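Local coordinates for uncharacterized protein (Aeromonas hydrophila J-1, PDB 6R1J) that probably serves as one component of a tripartite alpha-pore forming toxin, here in its soluble, largely helical form, at residues A[9-21]-A[34-48]. The protein carries 3 engineered substitutions. Sequence-based numbering, arbitrary orientation.
Sequences SIANMQQAEATIQ and QQNVGEVVAALLPQV. With NA (sodium ion), chain D.
Two amide side chains bridge the helices 9-21 and 34-48: Gln21 NE2 donates to Gln34 O at 2.8 Å, and Gln34 NE2 makes a nearly straight bond to Ile20 O (3.0 Å, 171°); Phe23 O, in the connection between the helices, is a second acceptor for Gln34 NE2. The two side chains run antiparallel alongside one another, their amide planes 29° apart. Gln34 O also takes the helical N-H of Gly38, from the opposite face of its carbonyl plane. The amide of Gln21 is fixed at its other hydrogen by Glu17 OE2 (2.9 Å), met from above the carboxylate plane. That oxygen binds a sodium ion at 2.4 Å and lies against Gly38 CA; two waters lie farther from the ion, one of them donating to Glu17 OE1. With CG anti to the backbone N (chi1 -169°), Glu17 lays CG against Val41 CG2 at 3.4 Å and also touches Val37. Farther along, Met13 CE touches Val40 CG1 at 3.8 Å, the side chains crossing at about a right angle, and meets Leu45, which packs on Ile10. Phe207 and Phe211 of helix 163-236 also cover Met13. The arrangement is an antiparallel helical hairpin within an elongated helical bundle.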
# COMPACT_ATOMS: atom_id res chain seq x y z
N SER A 9 19.35 -9.52 -8.94
CA SER A 9 17.99 -10.03 -9.19
C SER A 9 17.92 -11.44 -8.61
O SER A 9 16.98 -11.76 -7.88
CB SER A 9 17.67 -10.04 -10.66
OG SER A 9 17.57 -8.73 -11.17
N ILE A 10 18.94 -12.24 -8.92
CA ILE A 10 19.04 -13.62 -8.41
C ILE A 10 19.04 -13.61 -6.88
O ILE A 10 18.21 -14.33 -6.31
CB ILE A 10 20.24 -14.35 -9.03
CG1 ILE A 10 19.96 -14.66 -10.49
CG2 ILE A 10 20.55 -15.59 -8.23
CD1 ILE A 10 21.17 -15.15 -11.26
N ALA A 11 19.88 -12.80 -6.25
CA ALA A 11 20.01 -12.76 -4.78
C ALA A 11 18.68 -12.35 -4.15
O ALA A 11 18.24 -13.00 -3.17
CB ALA A 11 21.14 -11.83 -4.39
N ASN A 12 18.04 -11.33 -4.71
CA ASN A 12 16.76 -10.78 -4.21
C ASN A 12 15.66 -11.84 -4.37
O ASN A 12 14.86 -11.98 -3.44
CB ASN A 12 16.42 -9.47 -4.91
CG ASN A 12 17.40 -8.36 -4.56
OD1 ASN A 12 17.97 -8.40 -3.48
ND2 ASN A 12 17.60 -7.41 -5.46
N MET A 13 15.62 -12.52 -5.50
CA MET A 13 14.65 -13.61 -5.75
C MET A 13 14.87 -14.74 -4.74
O MET A 13 13.86 -15.21 -4.21
CB MET A 13 14.79 -14.14 -7.17
CG MET A 13 14.20 -13.20 -8.19
SD MET A 13 14.58 -13.67 -9.89
CE MET A 13 13.38 -14.96 -10.15
N GLN A 14 16.11 -15.08 -4.39
CA GLN A 14 16.42 -16.13 -3.38
C GLN A 14 15.86 -15.73 -2.01
O GLN A 14 15.22 -16.57 -1.32
CB GLN A 14 17.92 -16.47 -3.38
CG GLN A 14 18.36 -17.22 -4.63
CD GLN A 14 19.85 -17.17 -4.88
OE1 GLN A 14 20.52 -16.28 -4.39
NE2 GLN A 14 20.36 -18.07 -5.71
N GLN A 15 16.02 -14.47 -1.61
CA GLN A 15 15.44 -13.98 -0.34
C GLN A 15 13.91 -14.01 -0.42
O GLN A 15 13.28 -14.44 0.55
CB GLN A 15 15.86 -12.54 -0.07
CG GLN A 15 15.07 -11.87 1.05
CD GLN A 15 15.32 -12.46 2.42
OE1 GLN A 15 16.05 -11.87 3.23
NE2 GLN A 15 14.73 -13.63 2.70
N ALA A 16 13.31 -13.51 -1.49
CA ALA A 16 11.83 -13.44 -1.54
C ALA A 16 11.28 -14.87 -1.41
O ALA A 16 10.29 -15.06 -0.67
CB ALA A 16 11.35 -12.76 -2.78
N GLU A 17 11.93 -15.81 -2.09
CA GLU A 17 11.53 -17.24 -2.13
C GLU A 17 11.52 -17.80 -0.71
O GLU A 17 10.55 -18.48 -0.39
CB GLU A 17 12.42 -18.02 -3.09
CG GLU A 17 11.92 -19.44 -3.38
CD GLU A 17 12.41 -20.53 -2.46
OE1 GLU A 17 13.33 -20.25 -1.65
OE2 GLU A 17 11.85 -21.68 -2.53
N ALA A 18 12.54 -17.56 0.11
CA ALA A 18 12.59 -18.08 1.49
C ALA A 18 11.40 -17.52 2.27
O ALA A 18 10.74 -18.23 3.03
CB ALA A 18 13.88 -17.68 2.14
N THR A 19 11.13 -16.22 2.11
CA THR A 19 10.00 -15.58 2.79
C THR A 19 8.67 -16.16 2.27
O THR A 19 7.77 -16.42 3.11
CB THR A 19 10.11 -14.06 2.69
OG1 THR A 19 11.36 -13.73 3.29
CG2 THR A 19 9.01 -13.36 3.44
N ILE A 20 8.56 -16.37 0.97
CA ILE A 20 7.33 -16.95 0.36
C ILE A 20 7.09 -18.35 0.93
O ILE A 20 5.92 -18.66 1.21
CB ILE A 20 7.43 -16.93 -1.17
CG1 ILE A 20 7.30 -15.50 -1.70
CG2 ILE A 20 6.39 -17.85 -1.76
CD1 ILE A 20 7.59 -15.34 -3.16
N GLN A 21 8.14 -19.13 1.19
CA GLN A 21 7.93 -20.51 1.70
C GLN A 21 7.47 -20.49 3.17
O GLN A 21 6.92 -21.50 3.57
CB GLN A 21 9.18 -21.37 1.56
CG GLN A 21 9.65 -21.52 0.12
CD GLN A 21 8.65 -22.13 -0.84
OE1 GLN A 21 7.59 -22.62 -0.45
NE2 GLN A 21 8.97 -22.05 -2.12
N GLN A 34 4.24 -20.90 -4.45
CA GLN A 34 5.28 -21.49 -3.56
C GLN A 34 6.02 -22.57 -4.33
O GLN A 34 7.29 -22.64 -4.26
CB GLN A 34 4.67 -22.07 -2.27
CG GLN A 34 4.21 -21.01 -1.26
CD GLN A 34 3.71 -21.59 0.04
OE1 GLN A 34 3.03 -22.61 0.03
NE2 GLN A 34 4.04 -20.97 1.17
N GLN A 35 5.29 -23.41 -5.06
CA GLN A 35 5.93 -24.52 -5.81
C GLN A 35 6.75 -23.93 -6.97
O GLN A 35 7.83 -24.41 -7.22
CB GLN A 35 4.87 -25.50 -6.29
CG GLN A 35 4.26 -26.28 -5.13
CD GLN A 35 5.28 -27.23 -4.55
OE1 GLN A 35 5.92 -27.99 -5.29
NE2 GLN A 35 5.44 -27.17 -3.24
N ASN A 36 6.15 -23.02 -7.72
CA ASN A 36 6.79 -22.33 -8.87
C ASN A 36 8.10 -21.67 -8.42
O ASN A 36 9.13 -21.96 -9.01
CB ASN A 36 5.80 -21.32 -9.46
CG ASN A 36 6.28 -20.63 -10.71
OD1 ASN A 36 7.44 -20.78 -11.09
ND2 ASN A 36 5.36 -19.96 -11.39
N VAL A 37 8.07 -20.82 -7.40
CA VAL A 37 9.29 -20.08 -6.98
C VAL A 37 10.33 -21.07 -6.46
O VAL A 37 11.53 -20.83 -6.64
CB VAL A 37 9.03 -18.96 -5.97
CG1 VAL A 37 8.12 -17.92 -6.59
CG2 VAL A 37 8.53 -19.41 -4.62
N GLY A 38 9.91 -22.12 -5.77
CA GLY A 38 10.85 -23.17 -5.35
C GLY A 38 11.61 -23.73 -6.54
O GLY A 38 12.85 -23.88 -6.43
N GLU A 39 10.90 -24.05 -7.62
CA GLU A 39 11.48 -24.61 -8.88
C GLU A 39 12.35 -23.55 -9.56
O GLU A 39 13.32 -23.91 -10.20
CB GLU A 39 10.39 -25.04 -9.86
CG GLU A 39 9.55 -26.22 -9.42
CD GLU A 39 8.21 -26.35 -10.15
OE1 GLU A 39 7.87 -25.45 -10.98
OE2 GLU A 39 7.50 -27.35 -9.90
N VAL A 40 11.97 -22.27 -9.51
CA VAL A 40 12.77 -21.18 -10.14
C VAL A 40 14.12 -21.11 -9.42
O VAL A 40 15.13 -21.05 -10.11
CB VAL A 40 12.04 -19.83 -10.10
CG1 VAL A 40 12.94 -18.68 -10.48
CG2 VAL A 40 10.87 -19.86 -11.05
N VAL A 41 14.11 -21.13 -8.10
CA VAL A 41 15.35 -20.99 -7.28
C VAL A 41 16.21 -22.25 -7.44
O VAL A 41 17.44 -22.09 -7.63
CB VAL A 41 15.01 -20.68 -5.82
CG1 VAL A 41 16.21 -20.87 -4.90
CG2 VAL A 41 14.43 -19.27 -5.71
N ALA A 42 15.59 -23.44 -7.45
CA ALA A 42 16.30 -24.74 -7.56
C ALA A 42 16.88 -24.97 -8.96
O ALA A 42 18.03 -25.35 -9.05
CB ALA A 42 15.37 -25.88 -7.21
N ALA A 43 16.08 -24.82 -10.01
CA ALA A 43 16.43 -25.25 -11.38
C ALA A 43 16.75 -24.07 -12.32
O ALA A 43 17.78 -24.13 -12.98
CB ALA A 43 15.29 -26.09 -11.90
N LEU A 44 15.96 -22.98 -12.33
CA LEU A 44 16.13 -21.96 -13.40
C LEU A 44 17.26 -20.97 -13.04
O LEU A 44 18.06 -20.69 -13.96
CB LEU A 44 14.79 -21.26 -13.66
CG LEU A 44 14.83 -20.06 -14.62
CD1 LEU A 44 15.19 -20.46 -16.03
CD2 LEU A 44 13.49 -19.32 -14.61
N LEU A 45 17.42 -20.54 -11.79
CA LEU A 45 18.47 -19.52 -11.49
C LEU A 45 19.86 -20.11 -11.74
O LEU A 45 20.70 -19.40 -12.26
CB LEU A 45 18.27 -18.91 -10.11
CG LEU A 45 16.95 -18.16 -9.94
CD1 LEU A 45 16.91 -17.47 -8.60
CD2 LEU A 45 16.68 -17.18 -11.07
N PRO A 46 20.16 -21.40 -11.44
CA PRO A 46 21.43 -22.01 -11.89
C PRO A 46 21.61 -21.98 -13.42
O PRO A 46 22.70 -21.71 -13.87
CB PRO A 46 21.36 -23.43 -11.31
CG PRO A 46 20.50 -23.25 -10.06
CD PRO A 46 19.42 -22.29 -10.53
N GLN A 47 20.55 -22.22 -14.21
CA GLN A 47 20.62 -22.16 -15.69
C GLN A 47 20.87 -20.71 -16.11
O GLN A 47 21.61 -20.50 -17.12
CB GLN A 47 19.37 -22.69 -16.38
CG GLN A 47 19.14 -24.19 -16.19
CD GLN A 47 17.76 -24.60 -16.68
OE1 GLN A 47 16.80 -23.84 -16.65
NE2 GLN A 47 17.65 -25.84 -17.13
N VAL A 48 20.33 -19.73 -15.41
CA VAL A 48 20.63 -18.30 -15.71
C VAL A 48 22.11 -18.05 -15.41
O VAL A 48 22.76 -17.33 -16.19
CB VAL A 48 19.73 -17.30 -14.98
CG1 VAL A 48 20.20 -15.87 -15.21
CG2 VAL A 48 18.26 -17.46 -15.37
NA NA D . 12.87 -23.66 -1.59
O HOH W 1 19.16 -20.56 -6.88
O HOH W 2 13.91 -21.85 0.49
O HOH W 3 13.90 -24.55 -4.22